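Local coordinates for Serine/threonine-protein phosphatase 2A regulatory subunit B'' subunit alpha (Homo sapiens, PDB 4I5J), which serves as a calcium-binding EF-hand regulatory subunit of protein phosphatase 2A and might modulate its substrate selectivity, catalytic activity and localization, at residues T83-R86 and K87-F90; F270-L273 and E274-L277. All blocks are in the same frame, centred on the assembly; numbering follows the deposited sequence.

In the fold
Followed from the N terminus, this EF-hand fragment of the B'' subunit is mostly helical. Contact 1 closes the turn by which the short helix 82-86 ends and the chain passes on to helix 90-97; it sits against helices 12-20 and 54-72. Far later, contact 2 closes the turn between helix 263-271 and the last short helix, 273-277, packed on helices 209-226 and 233-244. The two lie in series, neither nested nor crossing, on opposite sides of the chain's centre, about 34 Å apart between centres. Each is a local join between consecutive helices, and both lie away from the calcium site.

Contact 1. Residues T83-R86 and K87-F90; sequences TEIR and KSNF
S88 folds back onto the last turn of helix 82-86 and grips the carbonyl oxygen of I85 twice. Its hydroxyl OG donates to I85 O at 2.8 Å, tilted 22° from the carbonyl plane, while its backbone N reaches the same oxygen at 3.0 Å from well above that plane. Both donors come from the same face. A chi1 of 80° sets OG between the backbone N and the carbonyl carbon of its own residue, turned back to I85 and within reach of the backbone ahead, where OG accepts from F90 N at 3.1 Å, an almost straight bond. The bond from F90 N to S88 OG makes an ST turn, and the serine hydroxyl thereby joins the end of one helix to the start of helix 90-97 within the N-terminal EF-hand domain. On this inner side I85 is buried against A13, F16 and I17 of helix 12-20, and F90 packs on I68 of helix 54-72 with its ring edge-to-face with Y109.

The outer side, open to solvent at K87 and R86, is looser. K87 N still closes a helical turn on T83 O at 3.0 Å, but beyond the backbone the lysine runs out extended beside T83, the two side chains pointing the same way. Their touch is slight, T83 CG2 against K87 CE at 3.6 Å, with the T83 methyl put there by lying anti to its backbone N. R86 carries its guanidinium away to a salt bridge from NE to D11, and its NH1 stays 6.7 Å from the like-charged K87 NZ.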
ATOM      1  N   THR A  83       7.997  11.329 -15.593  1.00 38.47           N
ATOM      2  CA  THR A  83       7.635  10.034 -16.183  1.00 44.84           C
ATOM      3  C   THR A  83       6.536   9.383 -15.358  1.00 39.89           C
ATOM      4  O   THR A  83       5.539   8.890 -15.898  1.00 39.17           O
ATOM      5  CB  THR A  83       8.839   9.057 -16.242  1.00 50.95           C
ATOM      6  OG1 THR A  83       9.895   9.642 -17.004  1.00 53.42           O
ATOM      7  CG2 THR A  83       8.446   7.770 -16.899  1.00 46.66           C
ATOM      8  N   GLU A  84       6.708   9.420 -14.041  1.00 39.37           N
ATOM      9  CA  GLU A  84       5.720   8.845 -13.146  1.00 41.48           C
ATOM     10  C   GLU A  84       4.382   9.566 -13.226  1.00 37.52           C
ATOM     11  O   GLU A  84       3.326   8.931 -13.187  1.00 36.40           O
ATOM     12  CB  GLU A  84       6.256   8.792 -11.716  1.00 35.77           C
ATOM     13  CG  GLU A  84       7.421   7.815 -11.616  1.00 34.92           C
ATOM     14  CD  GLU A  84       8.016   7.755 -10.231  1.00 38.97           C
ATOM     15  OE1 GLU A  84       7.847   8.736  -9.468  1.00 38.57           O
ATOM     16  OE2 GLU A  84       8.650   6.735  -9.910  1.00 46.33           O
ATOM     17  N   ILE A  85       4.407  10.885 -13.369  1.00 32.89           N
ATOM     18  CA  ILE A  85       3.154  11.601 -13.484  1.00 33.21           C
ATOM     19  C   ILE A  85       2.479  11.290 -14.807  1.00 41.56           C
ATOM     20  O   ILE A  85       1.247  11.109 -14.877  1.00 40.02           O
ATOM     21  CB  ILE A  85       3.345  13.102 -13.324  1.00 36.48           C
ATOM     22  CG1 ILE A  85       3.744  13.403 -11.891  1.00 38.68           C
ATOM     23  CG2 ILE A  85       2.040  13.840 -13.620  1.00 39.38           C
ATOM     24  CD1 ILE A  85       3.909  14.838 -11.615  1.00 53.62           C
ATOM     25  N   ARG A  86       3.299  11.207 -15.850  1.00 41.52           N
ATOM     26  CA  ARG A  86       2.824  10.984 -17.214  1.00 39.81           C
ATOM     27  C   ARG A  86       2.128   9.630 -17.334  1.00 38.85           C
ATOM     28  O   ARG A  86       1.175   9.488 -18.091  1.00 40.06           O
ATOM     29  CB  ARG A  86       4.016  11.059 -18.169  1.00 46.14           C
ATOM     30  CG  ARG A  86       3.702  11.090 -19.647  1.00 54.37           C
ATOM     31  CD  ARG A  86       5.018  11.088 -20.443  1.00 57.56           C
ATOM     32  NE  ARG A  86       5.920  12.134 -19.966  1.00 55.51           N
ATOM     33  CZ  ARG A  86       7.200  11.952 -19.650  1.00 59.81           C
ATOM     34  NH1 ARG A  86       7.759  10.748 -19.763  1.00 61.78           N
ATOM     35  NH2 ARG A  86       7.924  12.984 -19.220  1.00 57.07           N
ATOM     36  N   LYS A  87       2.586   8.635 -16.578  1.00 36.88           N
ATOM     37  CA  LYS A  87       1.939   7.313 -16.602  1.00 37.09           C
ATOM     38  C   LYS A  87       0.759   7.159 -15.632  1.00 39.36           C
ATOM     39  O   LYS A  87       0.127   6.106 -15.576  1.00 45.26           O
ATOM     40  CB  LYS A  87       2.965   6.206 -16.361  1.00 40.88           C
ATOM     41  CG  LYS A  87       3.992   6.068 -17.488  1.00 49.34           C
ATOM     42  CD  LYS A  87       5.187   5.233 -17.045  1.00 55.46           C
ATOM     43  CE  LYS A  87       6.236   5.155 -18.154  1.00 67.63           C
ATOM     44  NZ  LYS A  87       7.412   4.325 -17.762  1.00 72.32           N
ATOM     45  N   SER A  88       0.440   8.221 -14.899  1.00 36.78           N
ATOM     46  CA  SER A  88      -0.645   8.190 -13.924  1.00 34.14           C
ATOM     47  C   SER A  88      -1.845   9.008 -14.393  1.00 36.23           C
ATOM     48  O   SER A  88      -1.761   9.720 -15.384  1.00 37.43           O
ATOM     49  CB  SER A  88      -0.157   8.768 -12.591  1.00 32.64           C
ATOM     50  OG  SER A  88      -0.163  10.188 -12.637  1.00 32.51           O
ATOM     51  N   ASN A  89      -2.956   8.930 -13.663  1.00 32.25           N
ATOM     52  CA  ASN A  89      -4.102   9.790 -13.942  1.00 31.86           C
ATOM     53  C   ASN A  89      -4.160  10.989 -13.011  1.00 30.33           C
ATOM     54  O   ASN A  89      -5.240  11.550 -12.789  1.00 29.21           O
ATOM     55  CB  ASN A  89      -5.431   9.004 -13.848  1.00 30.57           C
ATOM     56  CG  ASN A  89      -5.735   8.533 -12.434  1.00 37.19           C
ATOM     57  OD1 ASN A  89      -4.886   8.608 -11.553  1.00 36.89           O
ATOM     58  ND2 ASN A  89      -6.956   8.055 -12.212  1.00 42.16           N
ATOM     59  N   PHE A  90      -3.022  11.396 -12.449  1.00 30.70           N
ATOM     60  CA  PHE A  90      -3.079  12.483 -11.466  1.00 29.71           C
ATOM     61  C   PHE A  90      -3.489  13.823 -12.085  1.00 31.88           C
ATOM     62  O   PHE A  90      -4.354  14.514 -11.567  1.00 33.75           O
ATOM     63  CB  PHE A  90      -1.767  12.655 -10.691  1.00 37.34           C
ATOM     64  CG  PHE A  90      -1.850  13.731  -9.635  1.00 35.13           C
ATOM     65  CD1 PHE A  90      -2.666  13.555  -8.517  1.00 34.03           C
ATOM     66  CD2 PHE A  90      -1.144  14.915  -9.766  1.00 32.96           C
ATOM     67  CE1 PHE A  90      -2.782  14.541  -7.544  1.00 29.92           C
ATOM     68  CE2 PHE A  90      -1.235  15.902  -8.789  1.00 38.30           C
ATOM     69  CZ  PHE A  90      -2.066  15.719  -7.675  1.00 35.18           C
TER

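Contact 2. Residues F270-L273 and E274-L277; sequences FFNL and EKYL
N272 caps the last helix by turning its side-chain amide to the backbone N of K275. The carbonyl end of that amide, OD1, accepts from K275 N at 3.0 Å along a nearly straight N-H (164°), the donor standing above the amide plane instead of on a lone pair. The aliphatic part of K275 then runs across the same amide: K275 CB and CG lie beside N272 OD1 and CG, and K275 CD comes within 3.3 Å of N272 ND2. With CG anti to the backbone N (chi1 -168°), the N272 side chain is directed to the first turn of helix 273-277.

The backbone follows with Y276 N on N272 O at 2.9 Å and a very straight bond from L277 N to L273 O at 3.1 Å. L277 CG also presses on L273 O at 3.1 Å, and the leucine ends meet loosely, CD1 of L273 to CD2 of L277 at 4.2 Å.

Further out, L273 rests on R222, Y276 and L277 share M223 of helix 209-226, and N272 lies against A145. F271, just before the cap, meets the ring of W195 and is backbone-bonded to S147.

N272 OD1 thus supplies the K275 N-H, in the first helical turn, with a side-chain acceptor, and the partial positive charge of that helix end would probably favour the amide oxygen facing it.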
ATOM      1  N   PHE A 270      -0.166 -17.630   1.428  1.00 42.80           N
ATOM      2  CA  PHE A 270       0.995 -17.598   2.333  1.00 39.32           C
ATOM      3  C   PHE A 270       0.869 -16.808   3.625  1.00 46.05           C
ATOM      4  O   PHE A 270       1.667 -17.012   4.553  1.00 48.25           O
ATOM      5  CB  PHE A 270       2.265 -17.172   1.592  1.00 38.67           C
ATOM      6  CG  PHE A 270       2.757 -18.208   0.629  1.00 43.27           C
ATOM      7  CD1 PHE A 270       2.612 -18.036  -0.740  1.00 44.29           C
ATOM      8  CD2 PHE A 270       3.315 -19.389   1.102  1.00 42.14           C
ATOM      9  CE1 PHE A 270       3.043 -19.012  -1.619  1.00 50.19           C
ATOM     10  CE2 PHE A 270       3.734 -20.372   0.235  1.00 42.40           C
ATOM     11  CZ  PHE A 270       3.606 -20.185  -1.130  1.00 46.23           C
ATOM     12  N   PHE A 271      -0.098 -15.895   3.708  1.00 44.70           N
ATOM     13  CA  PHE A 271      -0.181 -15.098   4.928  1.00 43.50           C
ATOM     14  C   PHE A 271      -1.545 -14.518   5.316  1.00 51.10           C
ATOM     15  O   PHE A 271      -1.622 -13.722   6.248  1.00 55.69           O
ATOM     16  CB  PHE A 271       0.913 -14.022   4.965  1.00 43.81           C
ATOM     17  CG  PHE A 271       0.832 -13.015   3.848  1.00 50.12           C
ATOM     18  CD1 PHE A 271      -0.118 -12.004   3.876  1.00 50.08           C
ATOM     19  CD2 PHE A 271       1.735 -13.047   2.800  1.00 51.11           C
ATOM     20  CE1 PHE A 271      -0.183 -11.067   2.869  1.00 46.48           C
ATOM     21  CE2 PHE A 271       1.674 -12.114   1.788  1.00 50.41           C
ATOM     22  CZ  PHE A 271       0.708 -11.119   1.824  1.00 47.72           C
ATOM     23  N   ASN A 272      -2.610 -14.921   4.622  1.00 56.78           N
ATOM     24  CA  ASN A 272      -3.982 -14.572   5.029  1.00 59.16           C
ATOM     25  C   ASN A 272      -4.810 -15.863   5.114  1.00 58.07           C
ATOM     26  O   ASN A 272      -5.523 -16.230   4.173  1.00 58.85           O
ATOM     27  CB  ASN A 272      -4.608 -13.531   4.077  1.00 58.62           C
ATOM     28  CG  ASN A 272      -5.916 -12.921   4.618  1.00 69.02           C
ATOM     29  OD1 ASN A 272      -6.770 -13.617   5.172  1.00 70.25           O
ATOM     30  ND2 ASN A 272      -6.073 -11.610   4.437  1.00 70.63           N
ATOM     31  N   LEU A 273      -4.676 -16.562   6.240  1.00 57.50           N
ATOM     32  CA  LEU A 273      -5.244 -17.908   6.412  1.00 65.67           C
ATOM     33  C   LEU A 273      -6.734 -17.926   6.161  1.00 70.68           C
ATOM     34  O   LEU A 273      -7.249 -18.869   5.577  1.00 76.32           O
ATOM     35  CB  LEU A 273      -4.972 -18.430   7.827  1.00 73.24           C
ATOM     36  CG  LEU A 273      -5.381 -19.867   8.183  1.00 76.23           C
ATOM     37  CD1 LEU A 273      -4.719 -20.870   7.239  1.00 77.95           C
ATOM     38  CD2 LEU A 273      -5.026 -20.188   9.641  1.00 72.72           C
ATOM     39  N   GLU A 274      -7.415 -16.877   6.620  1.00 71.82           N
ATOM     40  CA  GLU A 274      -8.855 -16.709   6.453  1.00 74.13           C
ATOM     41  C   GLU A 274      -9.261 -16.620   4.988  1.00 70.38           C
ATOM     42  O   GLU A 274     -10.160 -17.329   4.543  1.00 74.97           O
ATOM     43  CB  GLU A 274      -9.328 -15.438   7.169  1.00 85.37           C
ATOM     44  CG  GLU A 274      -9.521 -15.561   8.676  1.00 91.95           C
ATOM     45  CD  GLU A 274     -10.148 -14.305   9.277  1.00 99.11           C
ATOM     46  OE1 GLU A 274      -9.697 -13.193   8.922  1.00 97.95           O
ATOM     47  OE2 GLU A 274     -11.097 -14.428  10.090  1.00102.24           O
ATOM     48  N   LYS A 275      -8.615 -15.727   4.246  1.00 70.80           N
ATOM     49  CA  LYS A 275      -8.886 -15.574   2.815  1.00 76.32           C
ATOM     50  C   LYS A 275      -8.415 -16.792   2.011  1.00 82.81           C
ATOM     51  O   LYS A 275      -8.811 -16.962   0.860  1.00 88.58           O
ATOM     52  CB  LYS A 275      -8.243 -14.293   2.252  1.00 71.38           C
ATOM     53  CG  LYS A 275      -8.904 -12.982   2.659  1.00 74.02           C
ATOM     54  CD  LYS A 275      -8.262 -11.779   1.946  1.00 78.07           C
ATOM     55  CE  LYS A 275      -8.989 -10.457   2.274  1.00 80.21           C
ATOM     56  NZ  LYS A 275      -8.209  -9.223   1.911  1.00 73.59           N
ATOM     57  N   TYR A 276      -7.563 -17.624   2.609  1.00 82.76           N
ATOM     58  CA  TYR A 276      -7.106 -18.843   1.940  1.00 87.93           C
ATOM     59  C   TYR A 276      -8.182 -19.917   1.992  1.00 95.16           C
ATOM     60  O   TYR A 276      -8.585 -20.453   0.960  1.00 99.87           O
ATOM     61  CB  TYR A 276      -5.804 -19.379   2.549  1.00 83.41           C
ATOM     62  CG  TYR A 276      -5.404 -20.755   2.030  1.00 88.20           C
ATOM     63  CD1 TYR A 276      -5.289 -21.000   0.666  1.00 91.05           C
ATOM     64  CD2 TYR A 276      -5.127 -21.803   2.906  1.00 88.75           C
ATOM     65  CE1 TYR A 276      -4.916 -22.253   0.187  1.00 92.26           C
ATOM     66  CE2 TYR A 276      -4.750 -23.057   2.437  1.00 86.39           C
ATOM     67  CZ  TYR A 276      -4.646 -23.277   1.075  1.00 89.51           C
ATOM     68  OH  TYR A 276      -4.275 -24.524   0.595  1.00 90.97           O
ATOM     69  N   LEU A 277      -8.640 -20.220   3.205  1.00 94.38           N
ATOM     70  CA  LEU A 277      -9.713 -21.185   3.423  1.00 92.28           C
ATOM     71  C   LEU A 277     -10.970 -20.797   2.655  1.00 95.45           C
ATOM     72  O   LEU A 277     -11.787 -21.650   2.322  1.00102.45           O
ATOM     73  CB  LEU A 277     -10.018 -21.309   4.917  1.00 89.83           C
ATOM     74  CG  LEU A 277      -8.773 -21.526   5.782  1.00 88.15           C
ATOM     75  CD1 LEU A 277      -9.112 -21.669   7.261  1.00 85.10           C
ATOM     76  CD2 LEU A 277      -7.995 -22.728   5.283  1.00 90.48           C
TER